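Local coordinates for packaging protein UL32 (Human herpesvirus 8 type M, PDB 6XF9) that probably directs newly made capsids to nuclear replication compartments for cleavage and packaging of viral DNA, and assembles as a zinc-binding pentameric ring, at residues 44-49 and 127-132. Residues are numbered along the deposited sequence; the frame is centred on the assembly and turned at random.
Sequences QSLQPS and LQLHFF. With ZN (zinc ion), chain O.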
ATOM      1  N   GLN D  44      27.974  25.962  -4.552  1.00 74.68           N
ATOM      2  CA  GLN D  44      27.144  27.157  -4.649  1.00 73.94           C
ATOM      3  C   GLN D  44      26.564  27.338  -6.041  1.00 71.42           C
ATOM      4  O   GLN D  44      25.443  27.839  -6.186  1.00 70.31           O
ATOM      5  CB  GLN D  44      27.943  28.388  -4.244  1.00 75.32           C
ATOM      6  CG  GLN D  44      27.082  29.623  -4.073  1.00 74.81           C
ATOM      7  CD  GLN D  44      27.904  30.844  -3.717  1.00 76.31           C
ATOM      8  OE1 GLN D  44      29.042  31.021  -4.191  1.00 76.75           O
ATOM      9  NE2 GLN D  44      27.327  31.709  -2.872  1.00 76.84           N
ATOM     10  N   SER D  45      27.312  26.967  -7.078  1.00 61.44           N
ATOM     11  CA  SER D  45      26.779  27.085  -8.430  1.00 57.85           C
ATOM     12  C   SER D  45      25.607  26.144  -8.663  1.00 55.61           C
ATOM     13  O   SER D  45      24.742  26.442  -9.495  1.00 53.72           O
ATOM     14  CB  SER D  45      27.871  26.811  -9.459  1.00 57.04           C
ATOM     15  OG  SER D  45      28.927  27.761  -9.353  1.00 59.49           O
ATOM     16  N   LEU D  46      25.543  25.025  -7.929  1.00 50.24           N
ATOM     17  CA  LEU D  46      24.492  24.023  -8.080  1.00 47.80           C
ATOM     18  C   LEU D  46      23.317  24.266  -7.147  1.00 49.20           C
ATOM     19  O   LEU D  46      22.538  23.343  -6.882  1.00 48.23           O
ATOM     20  CB  LEU D  46      25.074  22.625  -7.873  1.00 46.84           C
ATOM     21  CG  LEU D  46      26.047  22.318  -9.016  1.00 45.40           C
ATOM     22  CD1 LEU D  46      27.045  21.250  -8.645  1.00 45.70           C
ATOM     23  CD2 LEU D  46      25.269  21.885 -10.239  1.00 42.47           C
ATOM     24  N   GLN D  47      23.169  25.482  -6.646  1.00 65.56           N
ATOM     25  CA  GLN D  47      21.892  25.605  -5.961  1.00 66.29           C
ATOM     26  C   GLN D  47      20.860  26.305  -6.845  1.00 65.27           C
ATOM     27  O   GLN D  47      21.208  27.206  -7.626  1.00 64.75           O
ATOM     28  CB  GLN D  47      22.057  26.342  -4.636  1.00 68.54           C
ATOM     29  CG  GLN D  47      22.721  25.434  -3.599  1.00 69.68           C
ATOM     30  CD  GLN D  47      23.335  26.168  -2.427  1.00 71.34           C
ATOM     31  OE1 GLN D  47      23.449  27.406  -2.424  1.00 71.96           O
ATOM     32  NE2 GLN D  47      23.712  25.402  -1.396  1.00 71.32           N
ATOM     33  N   PRO D  48      19.613  25.831  -6.803  1.00 60.15           N
ATOM     34  CA  PRO D  48      18.637  26.206  -7.842  1.00 59.37           C
ATOM     35  C   PRO D  48      18.341  27.702  -7.953  1.00 60.25           C
ATOM     36  O   PRO D  48      17.844  28.146  -9.004  1.00 59.69           O
ATOM     37  CB  PRO D  48      17.392  25.405  -7.441  1.00 59.50           C
ATOM     38  CG  PRO D  48      17.968  24.183  -6.787  1.00 59.22           C
ATOM     39  CD  PRO D  48      19.175  24.662  -6.031  1.00 60.42           C
ATOM     40  N   SER D  49      18.577  28.485  -6.904  1.00 64.28           N
ATOM     41  CA  SER D  49      18.281  29.912  -6.917  1.00 64.95           C
ATOM     42  C   SER D  49      19.523  30.800  -6.966  1.00 65.33           C
ATOM     43  O   SER D  49      19.391  32.024  -6.845  1.00 65.99           O
ATOM     44  CB  SER D  49      17.444  30.244  -5.685  1.00 66.03           C
ATOM     45  OG  SER D  49      18.119  29.767  -4.512  1.00 66.67           O
ATOM     46  N   LEU D 127      30.595  26.521 -16.720  1.00 54.72           N
ATOM     47  CA  LEU D 127      30.548  26.262 -18.159  1.00 53.01           C
ATOM     48  C   LEU D 127      29.582  25.129 -18.490  1.00 51.40           C
ATOM     49  O   LEU D 127      28.822  25.214 -19.461  1.00 50.15           O
ATOM     50  CB  LEU D 127      31.946  25.934 -18.673  1.00 54.40           C
ATOM     51  CG  LEU D 127      32.964  27.062 -18.504  1.00 56.33           C
ATOM     52  CD1 LEU D 127      34.366  26.564 -18.834  1.00 58.23           C
ATOM     53  CD2 LEU D 127      32.619  28.270 -19.355  1.00 55.17           C
ATOM     54  N   GLN D 128      29.655  24.022 -17.741  1.00 45.76           N
ATOM     55  CA  GLN D 128      28.742  22.896 -17.944  1.00 44.04           C
ATOM     56  C   GLN D 128      27.281  23.303 -17.769  1.00 42.65           C
ATOM     57  O   GLN D 128      26.416  22.922 -18.564  1.00 41.68           O
ATOM     58  CB  GLN D 128      29.077  21.797 -16.952  1.00 44.94           C
ATOM     59  CG  GLN D 128      30.350  21.072 -17.219  1.00 46.50           C
ATOM     60  CD  GLN D 128      30.437  19.817 -16.386  1.00 46.95           C
ATOM     61  OE1 GLN D 128      29.867  18.789 -16.738  1.00 45.87           O
ATOM     62  NE2 GLN D 128      31.107  19.908 -15.245  1.00 48.99           N
ATOM     63  N   LEU D 129      26.977  24.038 -16.698  1.00 47.60           N
ATOM     64  CA  LEU D 129      25.596  24.440 -16.441  1.00 46.91           C
ATOM     65  C   LEU D 129      25.083  25.370 -17.535  1.00 46.59           C
ATOM     66  O   LEU D 129      23.931  25.247 -17.981  1.00 46.20           O
ATOM     67  CB  LEU D 129      25.487  25.097 -15.062  1.00 48.08           C
ATOM     68  CG  LEU D 129      25.465  24.183 -13.825  1.00 48.60           C
ATOM     69  CD1 LEU D 129      25.561  24.978 -12.537  1.00 50.43           C
ATOM     70  CD2 LEU D 129      24.167  23.380 -13.823  1.00 47.39           C
ATOM     71  N   HIS D 130      25.916  26.325 -17.970  1.00 45.07           N
ATOM     72  CA  HIS D 130      25.451  27.316 -18.939  1.00 44.90           C
ATOM     73  C   HIS D 130      25.342  26.734 -20.343  1.00 44.32           C
ATOM     74  O   HIS D 130      24.327  26.917 -21.026  1.00 44.34           O
ATOM     75  CB  HIS D 130      26.367  28.542 -18.928  1.00 45.95           C
ATOM     76  CG  HIS D 130      25.991  29.576 -19.944  1.00 45.85           C
ATOM     77  ND1 HIS D 130      24.972  30.477 -19.742  1.00 45.97           N
ATOM     78  CD2 HIS D 130      26.505  29.849 -21.169  1.00 45.77           C
ATOM     79  CE1 HIS D 130      24.866  31.257 -20.803  1.00 46.30           C
ATOM     80  NE2 HIS D 130      25.781  30.894 -21.685  1.00 46.03           N
ATOM     81  N   PHE D 131      26.364  26.017 -20.787  1.00 44.12           N
ATOM     82  CA  PHE D 131      26.404  25.598 -22.176  1.00 43.93           C
ATOM     83  C   PHE D 131      25.816  24.219 -22.429  1.00 43.71           C
ATOM     84  O   PHE D 131      25.461  23.924 -23.580  1.00 43.92           O
ATOM     85  CB  PHE D 131      27.844  25.622 -22.690  1.00 44.60           C
ATOM     86  CG  PHE D 131      28.384  27.007 -22.900  1.00 45.15           C
ATOM     87  CD1 PHE D 131      27.926  27.781 -23.935  1.00 44.96           C
ATOM     88  CD2 PHE D 131      29.342  27.531 -22.051  1.00 46.10           C
ATOM     89  CE1 PHE D 131      28.405  29.053 -24.125  1.00 45.65           C
ATOM     90  CE2 PHE D 131      29.820  28.800 -22.239  1.00 46.75           C
ATOM     91  CZ  PHE D 131      29.348  29.565 -23.283  1.00 46.33           C
ATOM     92  N   PHE D 132      25.710  23.357 -21.412  1.00 47.24           N
ATOM     93  CA  PHE D 132      25.323  21.970 -21.686  1.00 47.09           C
ATOM     94  C   PHE D 132      24.157  21.446 -20.859  1.00 46.81           C
ATOM     95  O   PHE D 132      23.206  20.896 -21.418  1.00 47.31           O
ATOM     96  CB  PHE D 132      26.536  21.068 -21.505  1.00 47.15           C
ATOM     97  CG  PHE D 132      27.617  21.347 -22.485  1.00 47.71           C
ATOM     98  CD1 PHE D 132      27.586  20.762 -23.741  1.00 47.94           C
ATOM     99  CD2 PHE D 132      28.644  22.220 -22.182  1.00 48.41           C
ATOM    100  CE1 PHE D 132      28.582  21.012 -24.676  1.00 48.31           C
ATOM    101  CE2 PHE D 132      29.644  22.476 -23.103  1.00 49.11           C
ATOM    102  CZ  PHE D 132      29.607  21.871 -24.359  1.00 48.89           C
TER
HETATM  103 ZN    ZN O 501      23.758  30.887 -18.139  1.00 50.90          ZN
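With chi1 at -78°, Leu-129 sets its CG beside the backbone N and extends its two methyls from helix 124-133 toward the end of helix 37-45; Leu-46, turned alike with chi1 -67°, reaches back with CD2. The two side chains run at a slant to one another, and CD2 of Leu-46 rests against both branches of Leu-129, 3.9 Å from CD1 and 4.0 Å from CD2. CD1 of Leu-129 also lies 3.5 Å from the carbonyl O of Ser-45, a van der Waals approach, and 4.3 Å from CB of that serine, so this one methyl meets backbone and side chain at the helix end. The joint is small, burying 110 Å² over both sides, and is carried by the methyls of Leu-46 and Leu-129. The hydroxyl of Ser-45 is engaged by Asp-126 and by the carbonyl of Gln-41. Helix 145-164 packs on Leu-46 through Ile-159.

One residue beyond Leu-129, His-130 has CG anti to its backbone N (chi1 177°) and directs its ring to the zinc ion, which ND1 binds at 2.0 Å. Its NE2 is hydrogen-bonded to the hydroxyl of Tyr-75, a second-shell contact that should restrain rotation of the imidazole. His-130 CD2 stands 3.4 Å above the Phe-131 ring, over its centre. The side chain of Leu-129 lies about 6 Å from that of Cys-52, so the leucine contact adjoins the metal site, where Cys-52, Cys-55 and Cys-136 complete the coordination with His-130: a three-cysteine, one-histidine zinc site whose CxxC pair and histidine come from separate parts of the chain.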